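Local coordinates for NanS-p (Escherichia phage vB_EcoP_24B, PDB 6YP6), which probably binds carbohydrate as part of a phage-encoded carbohydrate esterase of the NanS-p type, at residues M90-P95 / D210-E215; Q120-D125 / N139-T144; L126-H131 / L155-A160; Q166-I171 / G176-L181. One frame throughout, in Å; residues are numbered along the deposited sequence. Where two conformers were deposited one is given.

Contact 1 (M90-P95 / D210-E215)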
loop_
_atom_site.group_PDB
_atom_site.type_symbol
_atom_site.label_atom_id
_atom_site.label_comp_id
_atom_site.label_asym_id
_atom_site.label_seq_id
_atom_site.Cartn_x
_atom_site.Cartn_y
_atom_site.Cartn_z
ATOM N N MET A 90 1.152 7.819 1.869
ATOM C CA MET A 90 0.013 7.073 1.332
ATOM C C MET A 90 -0.258 5.867 2.212
ATOM O O MET A 90 0.573 5.464 3.026
ATOM C CB MET A 90 0.285 6.655 -0.114
ATOM C CG MET A 90 1.429 5.686 -0.281
ATOM S SD MET A 90 1.822 5.512 -2.017
ATOM C CE MET A 90 3.395 4.686 -1.906
ATOM N N ALA A 91 -1.427 5.285 1.998
ATOM C CA ALA A 91 -1.868 4.076 2.665
ATOM C C ALA A 91 -2.424 3.091 1.646
ATOM O O ALA A 91 -2.942 3.470 0.590
ATOM C CB ALA A 91 -2.971 4.379 3.693
ATOM N N PHE A 92 -2.342 1.816 2.015
ATOM C CA PHE A 92 -2.876 0.675 1.279
ATOM C C PHE A 92 -3.886 -0.027 2.180
ATOM O O PHE A 92 -3.517 -0.540 3.241
ATOM C CB PHE A 92 -1.758 -0.333 0.947
ATOM C CG PHE A 92 -0.676 0.238 0.085
ATOM C CD1 PHE A 92 0.353 0.980 0.646
ATOM C CD2 PHE A 92 -0.682 0.057 -1.291
ATOM C CE1 PHE A 92 1.349 1.537 -0.157
ATOM C CE2 PHE A 92 0.310 0.628 -2.091
ATOM C CZ PHE A 92 1.324 1.353 -1.515
ATOM N N TYR A 93 -5.150 -0.058 1.758
ATOM C CA TYR A 93 -6.208 -0.738 2.485
ATOM C C TYR A 93 -6.826 -1.794 1.583
ATOM O O TYR A 93 -7.212 -1.504 0.444
ATOM C CB TYR A 93 -7.324 0.220 2.907
ATOM C CG TYR A 93 -6.887 1.399 3.677
ATOM C CD1 TYR A 93 -6.339 1.261 4.928
ATOM C CD2 TYR A 93 -7.044 2.683 3.147
ATOM C CE1 TYR A 93 -5.927 2.389 5.643
ATOM C CE2 TYR A 93 -6.654 3.797 3.845
ATOM C CZ TYR A 93 -6.091 3.639 5.086
ATOM O OH TYR A 93 -5.716 4.772 5.788
ATOM N N TRP A 94 -6.977 -3.004 2.104
ATOM C CA TRP A 94 -7.617 -4.094 1.364
ATOM C C TRP A 94 -8.596 -4.796 2.300
ATOM O O TRP A 94 -8.293 -5.870 2.850
ATOM C CB TRP A 94 -6.587 -5.060 0.789
ATOM C CG TRP A 94 -7.130 -6.127 -0.109
ATOM C CD1 TRP A 94 -8.429 -6.344 -0.505
ATOM C CD2 TRP A 94 -6.353 -7.161 -0.705
ATOM N NE1 TRP A 94 -8.493 -7.452 -1.304
ATOM C CE2 TRP A 94 -7.232 -7.972 -1.445
ATOM C CE3 TRP A 94 -4.991 -7.481 -0.679
ATOM C CZ2 TRP A 94 -6.792 -9.083 -2.151
ATOM C CZ3 TRP A 94 -4.559 -8.574 -1.381
ATOM C CH2 TRP A 94 -5.452 -9.367 -2.110
ATOM N N PRO A 95 -9.769 -4.208 2.513
ATOM C CA PRO A 95 -10.815 -4.888 3.279
ATOM C C PRO A 95 -11.334 -6.054 2.455
ATOM O O PRO A 95 -11.420 -5.964 1.230
ATOM C CB PRO A 95 -11.891 -3.807 3.467
ATOM C CG PRO A 95 -11.552 -2.697 2.525
ATOM C CD PRO A 95 -10.220 -2.919 1.943
ATOM N N ASP A 210 6.120 3.778 -9.387
ATOM C CA ASP A 210 6.631 2.975 -10.493
ATOM C C ASP A 210 5.681 1.817 -10.788
ATOM O O ASP A 210 5.313 1.582 -11.943
ATOM C CB ASP A 210 8.015 2.443 -10.095
ATOM C CG ASP A 210 8.824 1.946 -11.266
ATOM O OD1 ASP A 210 8.768 2.575 -12.342
ATOM O OD2 ASP A 210 9.601 0.978 -11.089
ATOM N N SER A 211 5.288 1.098 -9.739
ATOM C CA SER A 211 4.409 -0.047 -9.875
ATOM C C SER A 211 3.723 -0.325 -8.546
ATOM O O SER A 211 4.220 0.034 -7.472
ATOM C CB SER A 211 5.203 -1.281 -10.307
ATOM O OG SER A 211 6.167 -1.620 -9.327
ATOM N N ILE A 212 2.565 -0.983 -8.650
ATOM C CA ILE A 212 1.830 -1.576 -7.535
ATOM C C ILE A 212 1.375 -2.938 -8.030
ATOM O O ILE A 212 0.883 -3.041 -9.156
ATOM C CB ILE A 212 0.573 -0.759 -7.171
ATOM C CG1 ILE A 212 0.923 0.674 -6.790
ATOM C CG2 ILE A 212 -0.213 -1.438 -6.043
ATOM C CD1 ILE A 212 -0.265 1.602 -6.778
ATOM N N ALA A 213 1.514 -3.979 -7.219
ATOM C CA ALA A 213 1.024 -5.276 -7.662
ATOM C C ALA A 213 0.657 -6.157 -6.481
ATOM O O ALA A 213 1.185 -5.999 -5.377
ATOM C CB ALA A 213 2.051 -6.022 -8.525
ATOM N N VAL A 214 -0.244 -7.100 -6.732
ATOM C CA VAL A 214 -0.440 -8.247 -5.860
ATOM C C VAL A 214 -0.171 -9.477 -6.701
ATOM O O VAL A 214 -0.746 -9.625 -7.787
ATOM C CB VAL A 214 -1.839 -8.286 -5.222
ATOM C CG1 VAL A 214 -1.955 -9.505 -4.318
ATOM C CG2 VAL A 214 -2.109 -7.010 -4.441
ATOM N N GLU A 215 0.712 -10.338 -6.215
ATOM C CA GLU A 215 1.087 -11.568 -6.897
ATOM C C GLU A 215 0.801 -12.738 -5.972
ATOM O O GLU A 215 0.897 -12.614 -4.743
ATOM C CB GLU A 215 2.567 -11.521 -7.294
ATOM C CG GLU A 215 2.836 -10.503 -8.400
ATOM C CD GLU A 215 4.304 -10.189 -8.629
ATOM O OE1 GLU A 215 5.132 -10.326 -7.696
ATOM O OE2 GLU A 215 4.632 -9.787 -9.766
#
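W94 and V214 meet across the interior of a beta sandwich, W94 on strand 88-95 of one antiparallel sheet and V214 on strand 207-216 of the other. The two backbones are well apart, with the CA atoms of W94 and V214 separated by 11.0 Å, so the gap is bridged by side chains alone. The indole of W94 can be followed outward. Its CB leaves the strand toward the opposite sheet, and with CG placed trans to the main-chain N (chi1 -174°) the bicyclic ring is carried on into the interior. On the pyrrole side NE1 gives its hydrogen to the carbonyl O of G61, which satisfies the one polar atom of the ring and helps fix its rotation. The benzo side does the touching: CZ3 lies 4.0 Å from CG1 of V214, and CH2 is 4.1 Å from the same methyl, which comes in at a slant to the ring. Two residues back along each strand, F92 and I212 repeat the pairing more loosely. Around them, L194, L114 and A115 from the strands flanking 88-95 pack on W94, while C75 of strand 71-79 touches F92. The example illustrates how bulky residues spaced two apart fill a sandwich core. In the F92 pair the I212 methyl CG2 approaches the ring edge, near its plane, 4.5 Å from CE2.

Contact 2 (Q120-D125 / N139-T144); sequences QTDAKD and NLKLGT
D122 and K141 carry opposite charges yet stop short of a salt bridge, with D122 OD2 and K141 NZ 4.1 Å apart. A water mediates between them: it donates to D122 OD2 at 2.7 Å and accepts from K141 NZ at 2.8 Å. The otherwise extended lysine chain bends at chi3 (-80°), and the two side chains cross at about a right angle. The other oxygen of D122 is committed to its own turn. OD1 takes D125 N at 2.7 Å, nearly head-on, and K124 N at 2.9 Å, the two donors arriving from opposite faces of the carboxylate plane. This is an Asx turn and Asx motif combined, and it should hold the carboxylate still while OD2 faces K141 and also accepts from N127 ND2. K124 reaches the carboxylate of the next residue, D125, its NZ above the plane in a salt bridge to D125 OD2 of 2.9 Å. Beside this charged group, T144 OG1 packs against D125 CB at 3.5 Å, its hydroxyl being hydrogen-bonded chiefly to L126 O, with G146 N also a partner. The whole arrangement is a solvent-facing one at the edge of a sheet. The turn D122-K124 connects strand 113-121 to strand 125-130; K141, on the outermost strand 140-147, reaches over strand 125-130 to that turn, while T144 meets D125 at the start of 125-130.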
loop_
_atom_site.group_PDB
_atom_site.type_symbol
_atom_site.label_atom_id
_atom_site.label_comp_id
_atom_site.label_asym_id
_atom_site.label_seq_id
_atom_site.Cartn_x
_atom_site.Cartn_y
_atom_site.Cartn_z
ATOM N N GLN A 120 4.557 7.239 6.450
ATOM C CA GLN A 120 4.519 8.526 7.128
ATOM C C GLN A 120 5.922 8.824 7.627
ATOM O O GLN A 120 6.637 7.903 8.020
ATOM C CB GLN A 120 3.561 8.421 8.327
ATOM C CG GLN A 120 3.373 9.690 9.136
ATOM C CD GLN A 120 2.665 9.446 10.443
ATOM O OE1 GLN A 120 2.723 8.339 10.992
ATOM N NE2 GLN A 120 2.000 10.476 10.965
ATOM N N THR A 121 6.309 10.097 7.657
ATOM C CA THR A 121 7.552 10.451 8.324
ATOM C C THR A 121 7.284 10.820 9.775
ATOM O O THR A 121 6.246 11.395 10.104
ATOM C CB THR A 121 8.273 11.618 7.644
ATOM O OG1 THR A 121 7.387 12.728 7.447
ATOM C CG2 THR A 121 8.824 11.221 6.308
ATOM N N ASP A 122 8.238 10.483 10.648
ATOM C CA ASP A 122 8.337 11.149 11.947
ATOM C C ASP A 122 9.171 12.414 11.737
ATOM O O ASP A 122 9.057 13.034 10.675
ATOM C CB ASP A 122 8.766 10.178 13.052
ATOM C CG ASP A 122 10.068 9.459 12.786
ATOM O OD1 ASP A 122 10.940 10.008 12.095
ATOM O OD2 ASP A 122 10.228 8.331 13.317
ATOM N N ALA A 123 9.970 12.845 12.716
ATOM C CA ALA A 123 10.809 14.023 12.504
ATOM C C ALA A 123 12.124 13.699 11.812
ATOM O O ALA A 123 12.908 14.616 11.549
ATOM C CB ALA A 123 11.076 14.743 13.825
ATOM N N LYS A 124 12.377 12.431 11.485
ATOM C CA LYS A 124 13.622 12.082 10.822
ATOM C C LYS A 124 13.522 10.984 9.772
ATOM O O LYS A 124 14.233 11.058 8.770
ATOM C CB LYS A 124 14.736 11.791 11.838
ATOM C CG LYS A 124 14.488 10.610 12.766
ATOM C CD LYS A 124 15.559 10.572 13.873
ATOM C CE LYS A 124 15.516 9.269 14.664
ATOM N NZ LYS A 124 15.867 8.088 13.830
ATOM N N ASP A 125 12.680 9.978 9.983
ATOM C CA ASP A 125 12.690 8.767 9.183
ATOM C C ASP A 125 11.377 8.590 8.424
ATOM O O ASP A 125 10.330 9.093 8.823
ATOM C CB ASP A 125 12.857 7.533 10.080
ATOM C CG ASP A 125 14.216 7.437 10.733
ATOM O OD1 ASP A 125 15.174 8.014 10.200
ATOM O OD2 ASP A 125 14.305 6.754 11.778
ATOM N N ASN A 139 -0.753 2.151 16.949
ATOM C CA ASN A 139 -0.519 1.405 15.720
ATOM C C ASN A 139 0.894 0.823 15.733
ATOM O O ASN A 139 1.825 1.407 16.298
ATOM C CB ASN A 139 -0.665 2.328 14.511
ATOM C CG ASN A 139 -2.109 2.603 14.150
ATOM O OD1 ASN A 139 -3.022 1.899 14.575
ATOM N ND2 ASN A 139 -2.317 3.650 13.363
ATOM N N LEU A 140 1.049 -0.344 15.113
ATOM C CA LEU A 140 2.348 -0.998 15.085
ATOM C C LEU A 140 3.248 -0.320 14.063
ATOM O O LEU A 140 2.824 -0.037 12.936
ATOM C CB LEU A 140 2.211 -2.475 14.727
ATOM C CG LEU A 140 1.514 -3.389 15.729
ATOM C CD1 LEU A 140 1.631 -4.828 15.254
ATOM C CD2 LEU A 140 2.086 -3.227 17.120
ATOM N N LYS A 141 4.495 -0.079 14.453
ATOM C CA LYS A 141 5.521 0.333 13.503
ATOM C C LYS A 141 6.114 -0.944 12.904
ATOM O O LYS A 141 6.692 -1.771 13.620
ATOM C CB LYS A 141 6.596 1.194 14.149
ATOM C CG LYS A 141 7.672 1.612 13.147
ATOM C CD LYS A 141 8.831 2.365 13.769
ATOM C CE LYS A 141 8.514 3.814 14.022
ATOM N NZ LYS A 141 9.679 4.491 14.670
ATOM N N LEU A 142 5.931 -1.125 11.607
ATOM C CA LEU A 142 6.390 -2.330 10.939
ATOM C C LEU A 142 7.852 -2.257 10.539
ATOM O O LEU A 142 8.481 -3.304 10.372
ATOM C CB LEU A 142 5.537 -2.599 9.708
ATOM C CG LEU A 142 4.055 -2.850 9.988
ATOM C CD1 LEU A 142 3.333 -3.149 8.687
ATOM C CD2 LEU A 142 3.854 -3.959 11.020
ATOM N N GLY A 143 8.390 -1.064 10.355
ATOM C CA GLY A 143 9.772 -0.885 9.962
ATOM C C GLY A 143 9.969 0.525 9.450
ATOM O O GLY A 143 9.064 1.352 9.475
ATOM N N THR A 144 11.189 0.776 8.991
ATOM C CA THR A 144 11.550 2.083 8.478
ATOM C C THR A 144 12.436 1.915 7.261
ATOM O O THR A 144 13.213 0.966 7.168
ATOM C CB THR A 144 12.258 2.922 9.557
ATOM O OG1 THR A 144 12.546 4.215 9.034
ATOM C CG2 THR A 144 13.575 2.307 10.020
HETATM O O HOH W 1 8.673 7.073 15.114
HETATM O O HOH W 2 11.866 4.968 12.485
#

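Contact 3 (L126-H131 / L155-A160)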
loop_
_atom_site.group_PDB
_atom_site.type_symbol
_atom_site.label_atom_id
_atom_site.label_comp_id
_atom_site.label_asym_id
_atom_site.label_seq_id
_atom_site.Cartn_x
_atom_site.Cartn_y
_atom_site.Cartn_z
ATOM N N LEU A 126 11.434 7.819 7.338
ATOM C CA LEU A 126 10.239 7.377 6.626
ATOM C C LEU A 126 9.838 6.011 7.176
ATOM O O LEU A 126 10.612 5.051 7.091
ATOM C CB LEU A 126 10.500 7.282 5.122
ATOM C CG LEU A 126 9.258 7.006 4.274
ATOM C CD1 LEU A 126 8.294 8.177 4.328
ATOM C CD2 LEU A 126 9.618 6.680 2.834
ATOM N N ASN A 127 8.639 5.915 7.740
ATOM C CA ASN A 127 8.185 4.725 8.442
ATOM C C ASN A 127 7.030 4.038 7.723
ATOM O O ASN A 127 6.247 4.672 7.009
ATOM C CB ASN A 127 7.736 5.121 9.845
ATOM C CG ASN A 127 8.865 5.678 10.660
ATOM O OD1 ASN A 127 10.021 5.268 10.504
ATOM N ND2 ASN A 127 8.551 6.628 11.518
ATOM N N VAL A 128 6.942 2.729 7.961
ATOM C CA VAL A 128 5.836 1.889 7.526
ATOM C C VAL A 128 5.074 1.464 8.774
ATOM O O VAL A 128 5.667 0.882 9.687
ATOM C CB VAL A 128 6.329 0.646 6.775
ATOM C CG1 VAL A 128 5.142 -0.155 6.279
ATOM C CG2 VAL A 128 7.267 0.987 5.639
ATOM N N MET A 129 3.766 1.735 8.808
ATOM C CA MET A 129 2.928 1.546 9.975
ATOM C C MET A 129 1.741 0.657 9.629
ATOM O O MET A 129 1.282 0.628 8.490
ATOM C CB MET A 129 2.370 2.909 10.431
ATOM C CG MET A 129 3.418 3.962 10.708
ATOM S SD MET A 129 4.512 3.612 12.100
ATOM C CE MET A 129 3.364 3.613 13.458
ATOM N N TYR A 130 1.232 -0.044 10.640
ATOM C CA TYR A 130 0.045 -0.887 10.527
ATOM C C TYR A 130 -1.082 -0.236 11.304
ATOM O O TYR A 130 -0.990 -0.083 12.527
ATOM C CB TYR A 130 0.361 -2.281 11.073
ATOM C CG TYR A 130 -0.709 -3.343 10.936
ATOM C CD1 TYR A 130 -1.741 -3.252 10.020
ATOM C CD2 TYR A 130 -0.651 -4.479 11.727
ATOM C CE1 TYR A 130 -2.699 -4.263 9.902
ATOM C CE2 TYR A 130 -1.598 -5.479 11.628
ATOM C CZ TYR A 130 -2.618 -5.377 10.712
ATOM O OH TYR A 130 -3.561 -6.379 10.637
ATOM N N HIS A 131 -2.147 0.137 10.593
ATOM C CA HIS A 131 -3.321 0.763 11.204
ATOM C C HIS A 131 -4.240 -0.325 11.757
ATOM O O HIS A 131 -5.271 -0.683 11.180
ATOM C CB HIS A 131 -4.036 1.614 10.174
ATOM C CG HIS A 131 -5.113 2.488 10.738
ATOM N ND1 HIS A 131 -5.660 3.523 10.012
ATOM C CD2 HIS A 131 -5.738 2.504 11.942
ATOM C CE1 HIS A 131 -6.582 4.129 10.742
ATOM N NE2 HIS A 131 -6.658 3.525 11.912
ATOM N N LEU A 155 8.612 -1.606 -1.242
ATOM C CA LEU A 155 7.923 -2.117 -0.072
ATOM C C LEU A 155 7.114 -3.322 -0.511
ATOM O O LEU A 155 6.404 -3.248 -1.515
ATOM C CB LEU A 155 6.996 -1.040 0.506
ATOM C CG LEU A 155 6.155 -1.448 1.713
ATOM C CD1 LEU A 155 7.026 -1.851 2.881
ATOM C CD2 LEU A 155 5.226 -0.298 2.118
ATOM N N ALA A 156 7.198 -4.417 0.219
ATOM C CA ALA A 156 6.369 -5.576 -0.054
ATOM C C ALA A 156 5.898 -6.157 1.266
ATOM O O ALA A 156 6.519 -5.955 2.317
ATOM C CB ALA A 156 7.096 -6.628 -0.887
ATOM N N PHE A 157 4.791 -6.891 1.183
ATOM C CA PHE A 157 4.219 -7.635 2.301
ATOM C C PHE A 157 4.061 -9.060 1.804
ATOM O O PHE A 157 3.260 -9.315 0.904
ATOM C CB PHE A 157 2.891 -7.020 2.720
ATOM C CG PHE A 157 3.049 -5.609 3.178
ATOM C CD1 PHE A 157 3.416 -5.338 4.484
ATOM C CD2 PHE A 157 2.914 -4.558 2.297
ATOM C CE1 PHE A 157 3.609 -4.039 4.915
ATOM C CE2 PHE A 157 3.091 -3.255 2.725
ATOM C CZ PHE A 157 3.448 -2.999 4.040
ATOM N N ARG A 158 4.864 -9.967 2.348
ATOM C CA ARG A 158 4.942 -11.345 1.885
ATOM C C ARG A 158 4.077 -12.246 2.756
ATOM O O ARG A 158 4.237 -12.284 3.983
ATOM C CB ARG A 158 6.390 -11.848 1.879
ATOM C CG ARG A 158 6.551 -13.204 1.210
ATOM C CD ARG A 158 8.018 -13.638 1.058
ATOM N NE ARG A 158 8.632 -13.843 2.366
ATOM C CZ ARG A 158 9.635 -13.134 2.879
ATOM N NH1 ARG A 158 10.234 -12.165 2.186
ATOM N NH2 ARG A 158 10.041 -13.405 4.108
ATOM N N PHE A 159 3.172 -12.979 2.106
ATOM C CA PHE A 159 2.294 -13.971 2.712
ATOM C C PHE A 159 2.888 -15.356 2.464
ATOM O O PHE A 159 3.350 -15.656 1.364
ATOM C CB PHE A 159 0.894 -13.880 2.086
ATOM C CG PHE A 159 0.117 -12.635 2.474
ATOM C CD1 PHE A 159 0.472 -11.380 1.983
ATOM C CD2 PHE A 159 -0.960 -12.722 3.331
ATOM C CE1 PHE A 159 -0.222 -10.250 2.350
ATOM C CE2 PHE A 159 -1.676 -11.589 3.688
ATOM C CZ PHE A 159 -1.304 -10.358 3.200
ATOM N N ALA A 160 2.877 -16.199 3.496
ATOM C CA ALA A 160 3.569 -17.482 3.437
ATOM C C ALA A 160 2.719 -18.610 2.882
ATOM O O ALA A 160 3.268 -19.633 2.453
ATOM C CB ALA A 160 4.043 -17.892 4.836
#
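V128 O takes a probable hydrogen bond from L142 N, which ties the residue that meets both L155 and F157 into its own sheet. L142 and G143 both face V128, forming a classic beta bulge in the neighbouring strand 140-147. The side chain of V128 leaves the sheet toward the interior of the sandwich, where its two methyls divide the work. CG2 approaches L155 tip to tip, 4.0 Å from CD1. CG1, standing opposite the backbone N (chi1 -177°), comes to the edge of the F157 ring, near its plane, and lies 4.0 Å from CZ. It also lies 4.2 Å from L155 CD2, so the leucine fork addresses both branches of the valine. V128 and F157 run past one another in opposite directions, and the ring of F157 stacks on F117 from strand 113-121, while F145 of strand 140-147 packs on V128. Strand 125-130 thereby rests on strand 152-159 of the facing sheet, with the CA atoms of V128 and L155 8.8 Å apart. Since everything that meets here is methyl or aromatic carbon, the cohesion between these two segments is dispersive and hydrophobic, and the polar bonds of V128 are spent on its own sheet.

Contact 4 (Q166-I171 / G176-L181)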
loop_
_atom_site.group_PDB
_atom_site.type_symbol
_atom_site.label_atom_id
_atom_site.label_comp_id
_atom_site.label_asym_id
_atom_site.label_seq_id
_atom_site.Cartn_x
_atom_site.Cartn_y
_atom_site.Cartn_z
ATOM N N GLN A 166 0.554 -14.532 9.269
ATOM C CA GLN A 166 1.848 -13.957 9.614
ATOM C C GLN A 166 2.541 -13.473 8.349
ATOM O O GLN A 166 2.952 -14.278 7.504
ATOM C CB GLN A 166 2.690 -15.004 10.332
ATOM C CG GLN A 166 4.077 -14.523 10.665
ATOM C CD GLN A 166 4.784 -15.530 11.506
ATOM O OE1 GLN A 166 5.215 -16.581 11.000
ATOM N NE2 GLN A 166 4.873 -15.270 12.795
ATOM N N VAL A 167 2.712 -12.155 8.253
ATOM C CA VAL A 167 3.203 -11.452 7.072
ATOM C C VAL A 167 4.598 -10.926 7.366
ATOM O O VAL A 167 4.899 -10.501 8.483
ATOM C CB VAL A 167 2.245 -10.283 6.744
ATOM C CG1 VAL A 167 2.749 -9.428 5.604
ATOM C CG2 VAL A 167 0.872 -10.822 6.404
ATOM N N THR A 168 5.464 -10.958 6.357
ATOM C CA THR A 168 6.790 -10.381 6.506
ATOM C C THR A 168 6.891 -9.136 5.647
ATOM O O THR A 168 6.728 -9.222 4.419
ATOM C CB THR A 168 7.889 -11.379 6.133
ATOM O OG1 THR A 168 7.763 -12.543 6.950
ATOM C CG2 THR A 168 9.282 -10.772 6.367
ATOM N N PRO A 169 7.153 -7.971 6.235
ATOM C CA PRO A 169 7.400 -6.780 5.421
ATOM C C PRO A 169 8.791 -6.864 4.823
ATOM O O PRO A 169 9.717 -7.375 5.452
ATOM C CB PRO A 169 7.288 -5.643 6.437
ATOM C CG PRO A 169 7.774 -6.267 7.748
ATOM C CD PRO A 169 7.424 -7.728 7.669
ATOM N N VAL A 170 8.928 -6.385 3.592
ATOM C CA VAL A 170 10.194 -6.381 2.870
ATOM C C VAL A 170 10.458 -4.934 2.482
ATOM O O VAL A 170 9.694 -4.343 1.705
ATOM C CB VAL A 170 10.176 -7.299 1.641
ATOM C CG1 VAL A 170 11.587 -7.466 1.119
ATOM C CG2 VAL A 170 9.560 -8.653 1.978
ATOM N N ILE A 171 11.507 -4.349 3.043
ATOM C CA ILE A 171 11.786 -2.925 2.953
ATOM C C ILE A 171 13.085 -2.770 2.175
ATOM O O ILE A 171 14.149 -3.212 2.625
ATOM C CB ILE A 171 11.857 -2.286 4.348
ATOM C CG1 ILE A 171 10.469 -2.364 5.006
ATOM C CG2 ILE A 171 12.350 -0.858 4.276
ATOM C CD1 ILE A 171 10.443 -2.014 6.483
ATOM N N GLY A 176 11.950 -7.146 7.101
ATOM C CA GLY A 176 11.808 -6.675 8.453
ATOM C C GLY A 176 11.206 -7.737 9.348
ATOM O O GLY A 176 11.162 -8.931 9.008
ATOM N N THR A 177 10.713 -7.312 10.494
ATOM C CA THR A 177 10.224 -8.260 11.492
ATOM C C THR A 177 8.858 -8.794 11.084
ATOM O O THR A 177 7.954 -8.007 10.779
ATOM C CB THR A 177 10.134 -7.563 12.847
ATOM O OG1 THR A 177 11.409 -6.998 13.162
ATOM C CG2 THR A 177 9.716 -8.518 13.946
ATOM N N PRO A 178 8.655 -10.113 11.088
ATOM C CA PRO A 178 7.314 -10.642 10.802
ATOM C C PRO A 178 6.300 -10.107 11.798
ATOM O O PRO A 178 6.617 -9.839 12.961
ATOM C CB PRO A 178 7.493 -12.160 10.945
ATOM C CG PRO A 178 8.939 -12.379 10.687
ATOM C CD PRO A 178 9.650 -11.196 11.257
ATOM N N PHE A 179 5.059 -9.974 11.336
ATOM C CA PHE A 179 3.952 -9.571 12.191
ATOM C C PHE A 179 2.723 -10.355 11.772
ATOM O O PHE A 179 2.635 -10.845 10.645
ATOM C CB PHE A 179 3.682 -8.052 12.096
ATOM C CG PHE A 179 3.225 -7.602 10.736
ATOM C CD1 PHE A 179 4.115 -7.419 9.691
ATOM C CD2 PHE A 179 1.884 -7.345 10.510
ATOM C CE1 PHE A 179 3.663 -7.012 8.443
ATOM C CE2 PHE A 179 1.430 -6.936 9.273
ATOM C CZ PHE A 179 2.320 -6.766 8.244
ATOM N N THR A 180 1.763 -10.473 12.680
ATOM C CA THR A 180 0.531 -11.187 12.396
ATOM C C THR A 180 -0.613 -10.194 12.214
ATOM O O THR A 180 -0.808 -9.293 13.034
ATOM C CB THR A 180 0.231 -12.212 13.487
ATOM O OG1 THR A 180 1.280 -13.186 13.509
ATOM C CG2 THR A 180 -1.086 -12.930 13.222
ATOM N N LEU A 181 -1.358 -10.359 11.124
ATOM C CA LEU A 181 -2.526 -9.528 10.891
ATOM C C LEU A 181 -3.510 -9.706 12.033
ATOM O O LEU A 181 -3.661 -10.798 12.584
ATOM C CB LEU A 181 -3.214 -9.907 9.587
ATOM C CG LEU A 181 -2.403 -9.677 8.312
ATOM C CD1 LEU A 181 -3.090 -10.330 7.129
ATOM C CD2 LEU A 181 -2.170 -8.208 8.026
HETATM O O HOH W 3 3.909 -12.849 13.557
#
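V167 and F179 form an antiparallel hydrogen-bonded pair in the beta hairpin of strands 166-171 and 174-180, with V167 N reaching F179 O at 2.7 Å and F179 N reaching V167 O at 2.9 Å. Nearer the turn, G176 N donates to P169 O at 2.8 Å, and between these bonds P169, having no N-H to offer, places its ring carbons against the T177 carbonyl. The same central pair also meets through its side chains. F179 adopts a chi1 of 65°, with CG set between the backbone N and the carbonyl carbon, which swings the ring alongside V167. There V167 CB stands over one ring face in a CH-pi contact, 4.2 Å from the centroid and offset toward the rim, and V167 CG1 lies 3.8 Å from F179 CZ. P169 CD meets the same ring at its edge, in plane, 3.9 Å from F179 CD1. The other methyl of V167, CG2, turns to L181 and lies 4.0 Å from its CG. On the other face of the hairpin, Q166 and T180 share a water that accepts from Q166 NE2 at 2.7 Å and is hydrogen-bonded to T180 OG1. Within the sandwich, strand 166-171 runs between 152-159 and 174-180: V167 packs on F157 and F159 of the former, and F179 leans across to L142 and Y130 of the facing sheet.

From the N terminus, contact 1 opens first, on strand 88-95, and closes last, at 210-215, so the other three fall within its span. Contact 2 opens at 120-125 and contact 3 at 126-131. Contact 2 then closes at 139-144 and contact 3 at 155-160, so the two cross. Contact 4 follows in series as a short hairpin. Contacts 1 and 3 pin the two sheets of the sandwich together, their centres about 10 Å apart; contact 2 lies at one edge of the seven-stranded sheet, and contact 4 completes the border of the other. Contacts 2 and 4 also touch where G143 packs on I171, while backbone bonds between strands 152-159 and 166-171 join contact 3 to contact 4.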